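Local coordinates for TetR family Transcriptional regulator (Streptococcus agalactiae 2603V/R, PDB 3KKC), which probably binds DNA through an N-terminal helix-turn-helix domain, as a dimeric transcriptional regulator of the TetR family, at residues A16-F21 with K61-D66; I22-E27 with I39-V44; V78-Y83 with R126-T131; L152-H157 with E165-Y170. All coordinates share one frame; numbering follows the deposited sequence.

Contact 1. Residues A16-F21 with K61-D66; sequences AIYNAF and KELCED
Tyr18 crosses the end of Leu63 at a slant, its OH 3.6 Å from Leu63 CD1, and reaches past that methyl to the carboxylate of Asp66. CG of Tyr18 stands anti to the backbone N (chi1 -166°), which carries the ring out from helix 4-24 across the gap to helix 57-71. There Tyr18 OH donates a hydrogen bond of 2.5 Å to Asp66 OD2, which receives it with its anti lone pair, the one turned away from OD1. The two side chains approach from opposite directions, and the planes of ring and carboxylate are turned 49° apart.

Leu63, one helical turn before Asp66, splits its branches between two aromatic residues. While its CD1 serves the tyrosine, the other methyl packs on the Phe21 ring. The closest approach there is 3.8 Å, between Leu63 CD2 and Phe21 CE2. Phe21 is buried and also meets Leu59 and Leu60, so it continues the apolar seam along helix 57-71. The two segments cross nearly at right angles, at -82°, with axes 11.5 Å apart, a spacing bridged by large side chains rather than by close backbones.

Contact 1 thus ties the first helix of the predicted DNA-binding domain to the helix that leads out of it. Its chemistry is graded: an apolar inner part centred on Leu63 and a single polar clasp toward the exposed Asp66, where one hydrogen bond to the carboxylate would be expected to restrain the phenol hydroxyl.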
# COMPACT_ATOMS: atom_id res chain seq x y z
N ALA A 16 -6.00 6.38 -32.13
CA ALA A 16 -6.68 5.08 -31.99
C ALA A 16 -5.95 4.17 -31.01
O ALA A 16 -6.57 3.51 -30.17
CB ALA A 16 -6.83 4.38 -33.32
N ILE A 17 -4.62 4.15 -31.12
CA ILE A 17 -3.77 3.40 -30.21
C ILE A 17 -3.92 3.94 -28.78
O ILE A 17 -4.25 3.20 -27.85
CB ILE A 17 -2.30 3.50 -30.66
CG1 ILE A 17 -2.17 3.02 -32.12
CG2 ILE A 17 -1.37 2.74 -29.69
CD1 ILE A 17 -0.88 3.45 -32.77
N TYR A 18 -3.70 5.25 -28.64
CA TYR A 18 -3.88 5.92 -27.36
C TYR A 18 -5.18 5.45 -26.73
O TYR A 18 -5.17 4.88 -25.64
CB TYR A 18 -3.90 7.43 -27.58
CG TYR A 18 -3.76 8.28 -26.33
CD1 TYR A 18 -2.51 8.72 -25.91
CD2 TYR A 18 -4.88 8.66 -25.59
CE1 TYR A 18 -2.36 9.50 -24.79
CE2 TYR A 18 -4.74 9.45 -24.45
CZ TYR A 18 -3.47 9.86 -24.05
OH TYR A 18 -3.29 10.65 -22.93
N ASN A 19 -6.30 5.65 -27.42
CA ASN A 19 -7.61 5.31 -26.84
C ASN A 19 -7.74 3.81 -26.53
O ASN A 19 -8.34 3.43 -25.52
CB ASN A 19 -8.80 5.82 -27.70
CG ASN A 19 -8.95 7.37 -27.70
OD1 ASN A 19 -8.47 8.08 -26.79
ND2 ASN A 19 -9.64 7.88 -28.71
N ALA A 20 -7.15 2.97 -27.37
CA ALA A 20 -7.14 1.52 -27.14
C ALA A 20 -6.43 1.15 -25.84
O ALA A 20 -6.89 0.31 -25.06
CB ALA A 20 -6.50 0.80 -28.31
N PHE A 21 -5.29 1.79 -25.62
CA PHE A 21 -4.50 1.57 -24.42
C PHE A 21 -5.30 1.92 -23.16
O PHE A 21 -5.28 1.20 -22.17
CB PHE A 21 -3.24 2.43 -24.52
CG PHE A 21 -2.31 2.30 -23.35
CD1 PHE A 21 -1.72 1.07 -23.04
CD2 PHE A 21 -1.98 3.41 -22.60
CE1 PHE A 21 -0.87 0.96 -21.99
CE2 PHE A 21 -1.10 3.30 -21.54
CZ PHE A 21 -0.55 2.08 -21.22
N LYS A 61 3.94 6.36 -19.88
CA LYS A 61 4.62 7.61 -19.60
C LYS A 61 3.82 8.80 -20.17
O LYS A 61 3.32 9.63 -19.42
CB LYS A 61 6.05 7.54 -20.16
CG LYS A 61 6.82 8.85 -20.25
CD LYS A 61 7.65 8.84 -21.55
CE LYS A 61 8.68 9.96 -21.62
NZ LYS A 61 9.42 10.08 -20.33
N GLU A 62 3.69 8.86 -21.50
CA GLU A 62 2.79 9.82 -22.15
C GLU A 62 1.44 9.96 -21.44
O GLU A 62 1.08 11.05 -21.01
CB GLU A 62 2.56 9.43 -23.61
CG GLU A 62 3.75 9.66 -24.50
CD GLU A 62 3.34 9.86 -25.94
OE1 GLU A 62 2.11 9.92 -26.20
OE2 GLU A 62 4.24 9.96 -26.81
N LEU A 63 0.69 8.86 -21.33
CA LEU A 63 -0.59 8.87 -20.62
C LEU A 63 -0.49 9.63 -19.29
O LEU A 63 -0.97 10.74 -19.19
CB LEU A 63 -1.16 7.46 -20.44
CG LEU A 63 -2.47 7.35 -19.64
CD1 LEU A 63 -3.50 8.25 -20.25
CD2 LEU A 63 -3.00 5.92 -19.57
N CYS A 64 0.12 9.03 -18.27
CA CYS A 64 0.48 9.74 -17.03
C CYS A 64 0.86 11.20 -17.25
O CYS A 64 0.34 12.11 -16.58
CB CYS A 64 1.65 9.05 -16.33
SG CYS A 64 1.24 7.43 -15.69
N GLU A 65 1.80 11.43 -18.15
CA GLU A 65 2.24 12.78 -18.43
C GLU A 65 1.01 13.68 -18.65
O GLU A 65 0.85 14.69 -17.97
CB GLU A 65 3.19 12.80 -19.62
CG GLU A 65 3.56 14.18 -20.09
CD GLU A 65 4.92 14.24 -20.74
OE1 GLU A 65 5.42 13.19 -21.23
OE2 GLU A 65 5.49 15.35 -20.75
N ASP A 66 0.15 13.27 -19.60
CA ASP A 66 -1.15 13.88 -19.91
C ASP A 66 -2.10 13.94 -18.72
O ASP A 66 -2.64 14.98 -18.41
CB ASP A 66 -1.89 13.09 -21.01
CG ASP A 66 -1.31 13.31 -22.39
OD1 ASP A 66 -0.59 14.31 -22.60
OD2 ASP A 66 -1.60 12.49 -23.28

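Contact 2. Residues I22-E27 with I39-V44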
# COMPACT_ATOMS: atom_id res chain seq x y z
N ILE A 22 -6.05 3.02 -23.21
CA ILE A 22 -6.89 3.45 -22.10
C ILE A 22 -8.04 2.47 -21.84
O ILE A 22 -8.31 2.11 -20.70
CB ILE A 22 -7.41 4.88 -22.33
CG1 ILE A 22 -6.26 5.88 -22.21
CG2 ILE A 22 -8.53 5.24 -21.34
CD1 ILE A 22 -6.70 7.32 -22.38
N SER A 23 -8.71 2.03 -22.90
CA SER A 23 -9.86 1.17 -22.76
C SER A 23 -9.44 -0.16 -22.17
O SER A 23 -10.20 -0.79 -21.46
CB SER A 23 -10.56 0.98 -24.13
OG SER A 23 -11.12 -0.32 -24.31
N LEU A 24 -8.22 -0.57 -22.49
CA LEU A 24 -7.69 -1.85 -22.03
C LEU A 24 -7.18 -1.75 -20.60
O LEU A 24 -7.03 -2.75 -19.90
CB LEU A 24 -6.53 -2.31 -22.93
CG LEU A 24 -6.92 -3.01 -24.22
CD1 LEU A 24 -5.72 -3.08 -25.17
CD2 LEU A 24 -7.50 -4.39 -23.92
N LEU A 25 -6.90 -0.52 -20.18
CA LEU A 25 -6.43 -0.25 -18.84
C LEU A 25 -7.62 -0.11 -17.90
O LEU A 25 -7.46 0.18 -16.73
CB LEU A 25 -5.63 1.04 -18.85
CG LEU A 25 -4.13 1.08 -18.61
CD1 LEU A 25 -3.45 -0.21 -19.02
CD2 LEU A 25 -3.55 2.28 -19.35
N GLN A 26 -8.82 -0.30 -18.44
CA GLN A 26 -10.03 -0.27 -17.62
C GLN A 26 -10.30 -1.67 -17.09
O GLN A 26 -10.88 -1.85 -16.03
CB GLN A 26 -11.23 0.27 -18.43
CG GLN A 26 -12.05 1.35 -17.69
CD GLN A 26 -12.87 2.24 -18.62
OE1 GLN A 26 -13.39 1.78 -19.64
NE2 GLN A 26 -13.00 3.52 -18.25
N GLU A 27 -9.84 -2.67 -17.85
CA GLU A 27 -10.06 -4.07 -17.54
C GLU A 27 -8.80 -4.80 -17.06
O GLU A 27 -8.91 -5.87 -16.48
CB GLU A 27 -10.57 -4.81 -18.78
CG GLU A 27 -11.58 -4.05 -19.61
CD GLU A 27 -12.95 -4.04 -18.97
OE1 GLU A 27 -13.04 -3.90 -17.73
OE2 GLU A 27 -13.95 -4.17 -19.72
N ILE A 39 -3.15 -3.52 -30.42
CA ILE A 39 -3.48 -3.53 -31.85
C ILE A 39 -4.90 -4.05 -32.10
O ILE A 39 -5.68 -3.42 -32.81
CB ILE A 39 -2.50 -4.40 -32.62
CG1 ILE A 39 -1.07 -3.89 -32.43
CG2 ILE A 39 -2.91 -4.52 -34.11
CD1 ILE A 39 -0.04 -5.00 -32.42
N GLY A 40 -5.20 -5.20 -31.51
CA GLY A 40 -6.49 -5.86 -31.65
C GLY A 40 -7.67 -4.94 -31.48
O GLY A 40 -8.78 -5.23 -31.94
N LEU A 41 -7.44 -3.81 -30.82
CA LEU A 41 -8.44 -2.76 -30.75
C LEU A 41 -8.16 -1.64 -31.74
O LEU A 41 -9.05 -1.22 -32.48
CB LEU A 41 -8.54 -2.18 -29.33
CG LEU A 41 -9.23 -3.06 -28.29
CD1 LEU A 41 -9.44 -2.24 -27.02
CD2 LEU A 41 -10.54 -3.59 -28.84
N ALA A 42 -6.92 -1.14 -31.76
CA ALA A 42 -6.56 -0.02 -32.63
C ALA A 42 -6.77 -0.33 -34.12
O ALA A 42 -7.01 0.58 -34.93
CB ALA A 42 -5.13 0.43 -32.36
N ASN A 43 -6.66 -1.61 -34.47
CA ASN A 43 -6.83 -2.04 -35.85
C ASN A 43 -5.69 -1.54 -36.70
O ASN A 43 -5.77 -1.52 -37.93
CB ASN A 43 -8.15 -1.51 -36.40
CG ASN A 43 -9.34 -2.16 -35.76
OD1 ASN A 43 -9.40 -3.39 -35.66
ND2 ASN A 43 -10.30 -1.35 -35.32
N VAL A 44 -4.61 -1.14 -36.04
CA VAL A 44 -3.41 -0.74 -36.74
C VAL A 44 -2.32 -1.77 -36.48
O VAL A 44 -2.14 -2.22 -35.35
CB VAL A 44 -2.94 0.67 -36.32
CG1 VAL A 44 -2.42 0.65 -34.89
CG2 VAL A 44 -1.89 1.19 -37.28
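Ser23 is the first residue of 22-27 to touch the opposing segment, its OG lying 3.7 Å from Leu41 CD1. This is a hydroxyl resting against a methyl group, a van der Waals contact near the protein surface. Leu24 follows and supplies the apolar half: its CG is 3.8 Å from the same Leu41 CD1, and the two leucines reach toward each other tip to tip. One methyl of Leu41 therefore sits against two consecutive residues of the first helix. Both leucines carry CG anti to the carbonyl carbon, with chi1 -82° in Leu24 and -74° in Leu41, and these torsions turn the two branches toward each other.

Leu25 instead packs on Leu63 of helix 57-71 and on Ser97. On the other partner, Leu41 extends the packing back along helix 4-24 by touching Ala20, and the helix of 39-42 closes at Asn43, which has positive phi.

The buried area is small, 109 Å², and the contact lies at the surface. It joins helix 4-24 to helix 35-42, the first helix of the predicted helix-turn-helix, in the three-helix arrangement of TetR-family DNA-binding domains.

Contact 3. Residues V78-Y83 with R126-T131; sequences VTFEEY and REEYIT
Tyr129 points its ring from the last turn of helix 107-129 at two successive residues of helix 80-93, Phe80 and Glu81. With Phe80 it forms an oblique aromatic pair, the ring planes inclined by 51° and the centroids 5.9 Å apart. The nearest carbons of the two rings are Phe80 CD2 and Tyr129 CE1, at 3.7 Å. The Tyr129 hydroxyl OH lies farther along, 2.5 Å from Glu81 OE2, which sits at the edge of the phenol ring and in its plane. Glu81 reaches this place by a folded route, CG lying between the backbone N and the carbonyl carbon (chi1 47°) and the chain bending again at chi2.

Phe80 is the buried member of the group. Its CG is anti to the backbone N, which aims the ring at helix 107-129, where it also packs on Arg124 and Leu125. Phe80 is the first residue of its helix, and the preceding Thr79 is the N-cap: Thr79 OG1 accepts from Glu82 N at 3.1 Å. The contact therefore joins the start of one helix to the end of another within the all-helical C-terminal region, the part that in TetR-family regulators commonly carries ligand binding and dimerisation.

Glu128 runs alongside Phe80 in the opposite direction, bringing its OE2 to 3.6 Å from Phe80 CB. Its other oxygen, OE1, forms a salt bridge with Arg124, one turn earlier on the same helix. That arginine probably also softens the effect of the nearby Glu81 carboxylate, whose OE1 is 4.8 Å from Glu128 OE2. Leu172 of helix 164-175 also packs against the Tyr129 side chain.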
# COMPACT_ATOMS: atom_id res chain seq x y z
N VAL A 78 -8.78 28.71 -8.93
CA VAL A 78 -9.79 28.18 -8.04
C VAL A 78 -9.27 28.17 -6.60
O VAL A 78 -8.10 28.48 -6.35
CB VAL A 78 -10.21 26.76 -8.46
CG1 VAL A 78 -10.94 26.79 -9.81
CG2 VAL A 78 -8.99 25.82 -8.50
N THR A 79 -10.13 27.84 -5.65
CA THR A 79 -9.69 27.68 -4.28
C THR A 79 -8.97 26.35 -4.18
O THR A 79 -9.15 25.47 -5.02
CB THR A 79 -10.88 27.65 -3.30
OG1 THR A 79 -11.52 26.37 -3.35
CG2 THR A 79 -11.88 28.74 -3.66
N PHE A 80 -8.16 26.21 -3.14
CA PHE A 80 -7.47 24.96 -2.90
C PHE A 80 -8.40 23.76 -3.02
O PHE A 80 -8.06 22.79 -3.70
CB PHE A 80 -6.77 24.95 -1.54
CG PHE A 80 -6.05 23.65 -1.24
CD1 PHE A 80 -4.99 23.24 -2.03
CD2 PHE A 80 -6.44 22.85 -0.18
CE1 PHE A 80 -4.33 22.05 -1.76
CE2 PHE A 80 -5.78 21.65 0.09
CZ PHE A 80 -4.73 21.25 -0.70
N GLU A 81 -9.55 23.80 -2.37
CA GLU A 81 -10.45 22.64 -2.32
C GLU A 81 -11.33 22.44 -3.55
O GLU A 81 -11.84 21.33 -3.76
CB GLU A 81 -11.32 22.64 -1.05
CG GLU A 81 -11.96 23.98 -0.74
CD GLU A 81 -11.36 24.63 0.50
OE1 GLU A 81 -10.93 25.81 0.42
OE2 GLU A 81 -11.31 23.94 1.54
N GLU A 82 -11.53 23.48 -4.36
CA GLU A 82 -12.10 23.29 -5.70
C GLU A 82 -11.13 22.40 -6.51
O GLU A 82 -11.54 21.47 -7.21
CB GLU A 82 -12.32 24.62 -6.41
CG GLU A 82 -13.52 25.43 -5.91
CD GLU A 82 -13.78 26.71 -6.70
OE1 GLU A 82 -14.73 27.45 -6.34
OE2 GLU A 82 -13.06 26.99 -7.68
N TYR A 83 -9.85 22.71 -6.38
CA TYR A 83 -8.76 21.97 -6.99
C TYR A 83 -8.73 20.49 -6.55
O TYR A 83 -8.59 19.57 -7.37
CB TYR A 83 -7.49 22.70 -6.57
CG TYR A 83 -6.17 22.26 -7.14
CD1 TYR A 83 -5.65 22.85 -8.29
CD2 TYR A 83 -5.40 21.28 -6.49
CE1 TYR A 83 -4.42 22.47 -8.78
CE2 TYR A 83 -4.15 20.90 -6.98
CZ TYR A 83 -3.67 21.49 -8.13
OH TYR A 83 -2.44 21.10 -8.62
N ARG A 126 -0.47 21.65 3.80
CA ARG A 126 0.32 21.88 5.00
C ARG A 126 -0.02 23.24 5.59
O ARG A 126 -0.49 23.34 6.71
CB ARG A 126 1.82 21.86 4.65
CG ARG A 126 2.71 21.27 5.70
CD ARG A 126 2.25 21.61 7.07
NE ARG A 126 3.34 22.08 7.91
CZ ARG A 126 3.18 22.95 8.91
NH1 ARG A 126 1.98 23.45 9.19
NH2 ARG A 126 4.23 23.32 9.63
N GLU A 127 0.23 24.28 4.79
CA GLU A 127 0.18 25.65 5.25
C GLU A 127 -1.23 26.02 5.66
O GLU A 127 -1.44 26.88 6.51
CB GLU A 127 0.71 26.57 4.13
CG GLU A 127 0.08 27.95 4.04
CD GLU A 127 0.19 28.56 2.64
OE1 GLU A 127 0.87 29.60 2.49
OE2 GLU A 127 -0.41 28.00 1.69
N GLU A 128 -2.21 25.32 5.10
CA GLU A 128 -3.58 25.78 5.17
C GLU A 128 -4.45 24.96 6.12
O GLU A 128 -5.47 25.45 6.58
CB GLU A 128 -4.18 25.75 3.77
CG GLU A 128 -5.15 26.83 3.49
CD GLU A 128 -5.28 27.09 2.01
OE1 GLU A 128 -4.28 27.54 1.40
OE2 GLU A 128 -6.39 26.84 1.46
N TYR A 129 -4.06 23.72 6.41
CA TYR A 129 -4.91 22.87 7.25
C TYR A 129 -4.29 22.47 8.59
O TYR A 129 -4.99 22.07 9.52
CB TYR A 129 -5.39 21.64 6.46
CG TYR A 129 -6.43 22.02 5.46
CD1 TYR A 129 -6.07 22.76 4.35
CD2 TYR A 129 -7.76 21.70 5.66
CE1 TYR A 129 -7.00 23.16 3.44
CE2 TYR A 129 -8.72 22.11 4.74
CZ TYR A 129 -8.32 22.84 3.63
OH TYR A 129 -9.23 23.26 2.68
N ILE A 130 -2.97 22.60 8.68
CA ILE A 130 -2.25 22.22 9.88
C ILE A 130 -1.75 23.47 10.56
O ILE A 130 -0.86 24.15 10.06
CB ILE A 130 -1.05 21.33 9.56
CG1 ILE A 130 -1.52 20.10 8.76
CG2 ILE A 130 -0.30 20.95 10.84
CD1 ILE A 130 -2.57 19.30 9.46
N THR A 131 -2.31 23.77 11.73
CA THR A 131 -2.02 25.02 12.40
C THR A 131 -0.95 24.91 13.48
O THR A 131 -0.14 25.82 13.65
CB THR A 131 -3.31 25.65 12.96
OG1 THR A 131 -3.49 26.93 12.35
CG2 THR A 131 -3.22 25.81 14.47

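Contact 4. Residues L152-H157 with E165-Y170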
# COMPACT_ATOMS: atom_id res chain seq x y z
N LEU A 152 -8.48 7.90 -0.63
CA LEU A 152 -8.84 7.83 -2.05
C LEU A 152 -9.03 6.39 -2.58
O LEU A 152 -10.10 6.06 -3.09
CB LEU A 152 -7.79 8.58 -2.86
CG LEU A 152 -7.83 8.39 -4.36
CD1 LEU A 152 -9.25 8.56 -4.83
CD2 LEU A 152 -6.93 9.39 -5.04
N LYS A 153 -8.02 5.53 -2.43
CA LYS A 153 -8.16 4.12 -2.83
C LYS A 153 -9.38 3.48 -2.19
O LYS A 153 -10.12 2.76 -2.85
CB LYS A 153 -6.92 3.28 -2.46
CG LYS A 153 -5.76 3.39 -3.42
CD LYS A 153 -4.46 3.06 -2.71
CE LYS A 153 -3.81 1.77 -3.25
NZ LYS A 153 -3.44 0.84 -2.14
N TRP A 154 -9.58 3.73 -0.91
CA TRP A 154 -10.65 3.07 -0.18
C TRP A 154 -12.02 3.47 -0.80
O TRP A 154 -12.90 2.64 -1.03
CB TRP A 154 -10.55 3.40 1.33
CG TRP A 154 -11.82 3.15 2.06
CD1 TRP A 154 -12.21 1.98 2.62
CD2 TRP A 154 -12.89 4.10 2.28
NE1 TRP A 154 -13.47 2.13 3.19
CE2 TRP A 154 -13.91 3.42 2.99
CE3 TRP A 154 -13.09 5.44 1.95
CZ2 TRP A 154 -15.13 4.05 3.39
CZ3 TRP A 154 -14.32 6.08 2.34
CH2 TRP A 154 -15.31 5.37 3.05
N TRP A 155 -12.14 4.76 -1.09
CA TRP A 155 -13.35 5.35 -1.65
C TRP A 155 -13.65 4.74 -3.03
O TRP A 155 -14.80 4.42 -3.34
CB TRP A 155 -13.14 6.87 -1.74
CG TRP A 155 -14.26 7.67 -2.36
CD1 TRP A 155 -15.57 7.70 -1.97
CD2 TRP A 155 -14.14 8.60 -3.45
NE1 TRP A 155 -16.27 8.57 -2.76
CE2 TRP A 155 -15.42 9.14 -3.68
CE3 TRP A 155 -13.08 9.02 -4.26
CZ2 TRP A 155 -15.67 10.08 -4.68
CZ3 TRP A 155 -13.32 9.96 -5.25
CH2 TRP A 155 -14.61 10.48 -5.45
N LEU A 156 -12.61 4.55 -3.83
CA LEU A 156 -12.77 3.96 -5.16
C LEU A 156 -13.19 2.48 -5.12
O LEU A 156 -13.84 1.99 -6.06
CB LEU A 156 -11.49 4.17 -5.99
CG LEU A 156 -11.15 5.63 -6.32
CD1 LEU A 156 -9.74 5.81 -6.85
CD2 LEU A 156 -12.14 6.24 -7.32
N HIS A 157 -12.84 1.75 -4.06
CA HIS A 157 -13.26 0.35 -3.91
C HIS A 157 -14.70 0.31 -3.44
O HIS A 157 -15.33 -0.75 -3.43
CB HIS A 157 -12.44 -0.40 -2.87
CG HIS A 157 -11.05 -0.74 -3.29
ND1 HIS A 157 -9.95 -0.05 -2.82
CD2 HIS A 157 -10.57 -1.70 -4.11
CE1 HIS A 157 -8.85 -0.57 -3.35
NE2 HIS A 157 -9.20 -1.58 -4.13
N GLU A 165 -17.41 15.81 -2.60
CA GLU A 165 -17.36 16.87 -1.60
C GLU A 165 -17.47 16.34 -0.15
O GLU A 165 -16.75 16.79 0.74
CB GLU A 165 -18.42 17.94 -1.88
CG GLU A 165 -19.43 17.51 -2.94
CD GLU A 165 -19.14 18.10 -4.31
OE1 GLU A 165 -19.56 17.48 -5.31
OE2 GLU A 165 -18.51 19.19 -4.37
N ASP A 166 -18.36 15.38 0.08
CA ASP A 166 -18.38 14.67 1.35
C ASP A 166 -17.02 14.06 1.71
O ASP A 166 -16.51 14.24 2.81
CB ASP A 166 -19.48 13.60 1.34
CG ASP A 166 -20.86 14.19 1.56
OD1 ASP A 166 -20.93 15.38 1.95
OD2 ASP A 166 -21.88 13.49 1.34
N LEU A 167 -16.41 13.33 0.79
CA LEU A 167 -15.13 12.70 1.08
C LEU A 167 -14.04 13.75 1.34
O LEU A 167 -13.21 13.58 2.25
CB LEU A 167 -14.70 11.76 -0.05
CG LEU A 167 -13.39 11.01 0.21
CD1 LEU A 167 -13.60 9.53 0.65
CD2 LEU A 167 -12.45 11.11 -0.99
N LEU A 168 -14.03 14.81 0.55
CA LEU A 168 -13.04 15.85 0.74
C LEU A 168 -13.21 16.47 2.12
O LEU A 168 -12.25 16.90 2.77
CB LEU A 168 -13.18 16.94 -0.32
CG LEU A 168 -12.12 18.02 -0.11
CD1 LEU A 168 -10.71 17.44 -0.31
CD2 LEU A 168 -12.39 19.23 -1.00
N LYS A 169 -14.46 16.50 2.57
CA LYS A 169 -14.82 17.08 3.85
C LYS A 169 -14.32 16.20 4.99
O LYS A 169 -13.54 16.64 5.84
CB LYS A 169 -16.35 17.22 3.91
CG LYS A 169 -16.93 17.44 5.30
CD LYS A 169 -18.45 17.24 5.30
CE LYS A 169 -19.06 17.64 6.64
NZ LYS A 169 -20.49 17.23 6.76
N TYR A 170 -14.80 14.97 5.02
CA TYR A 170 -14.44 14.00 6.05
C TYR A 170 -12.93 13.79 6.11
O TYR A 170 -12.39 13.46 7.16
CB TYR A 170 -15.19 12.69 5.84
CG TYR A 170 -16.68 12.86 6.01
CD1 TYR A 170 -17.18 13.59 7.08
CD2 TYR A 170 -17.58 12.31 5.10
CE1 TYR A 170 -18.55 13.77 7.25
CE2 TYR A 170 -18.96 12.49 5.26
CZ TYR A 170 -19.44 13.22 6.34
OH TYR A 170 -20.80 13.41 6.53
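This is a buried, apolar helix-helix contact in the C-terminal region, made between the end of helix 137-157 and the first half of helix 164-175, which are joined by a short connection. It turns on one side chain, Leu167, set against two consecutive tryptophans. Leu167 points at the other helix, and with CG anti to the backbone N (chi1 -177°) its two methyls reach Trp155. The methyl CD2 lies over one face of that indole, 4.3 Å from the centroid of the six-membered ring and 28° off its normal, a CH-pi contact displaced toward the rim. The other methyl, Leu167 CD1, settles nearer the root of the same side chain, 3.6 Å from Trp155 CG.

Trp154 meets the leucine differently. Leu167 CD1 approaches the edge of its ring, in plane, with 3.9 Å to Trp154 CZ3. The two indoles thus offer unlike surfaces to one residue, a face from Trp155 and an edge from Trp154.

The Trp155 indole is held at its polar end as well, since NE1 donates to Met162 O in the connection and Lys161 makes a cation-pi contact with the ring. Trp155 also packs on Glu92 of helix 80-93. Trp154 and Leu167 touch Gln142 and Phe139 of the second subunit, respectively, so the helical pair adjoins helix 80-93 of its own chain and helix 137-157 of the dimer partner.

Overall arrangement
From the N terminus, helix 4-24 enters both contact 1 and contact 2. Contact 2 closes the shorter loop, returning at 39-44, and is nested inside the longer one that contact 1 closes at 61-66. The two touch, Ala20 against Leu41 and Leu63 against Leu25, and together unite the predicted DNA-binding region. Contact 3 opens only after contact 1 has closed, and its loop, from 78-83 to 126-131, is followed in series by the short one of contact 4. These last two meet where Glu81 packs on Leu168, tying helices 80-93, 107-129, 137-157 and 164-175 together. Centres of contacts 1 and 3 are 31 Å apart, on opposite sides of the chain's centre.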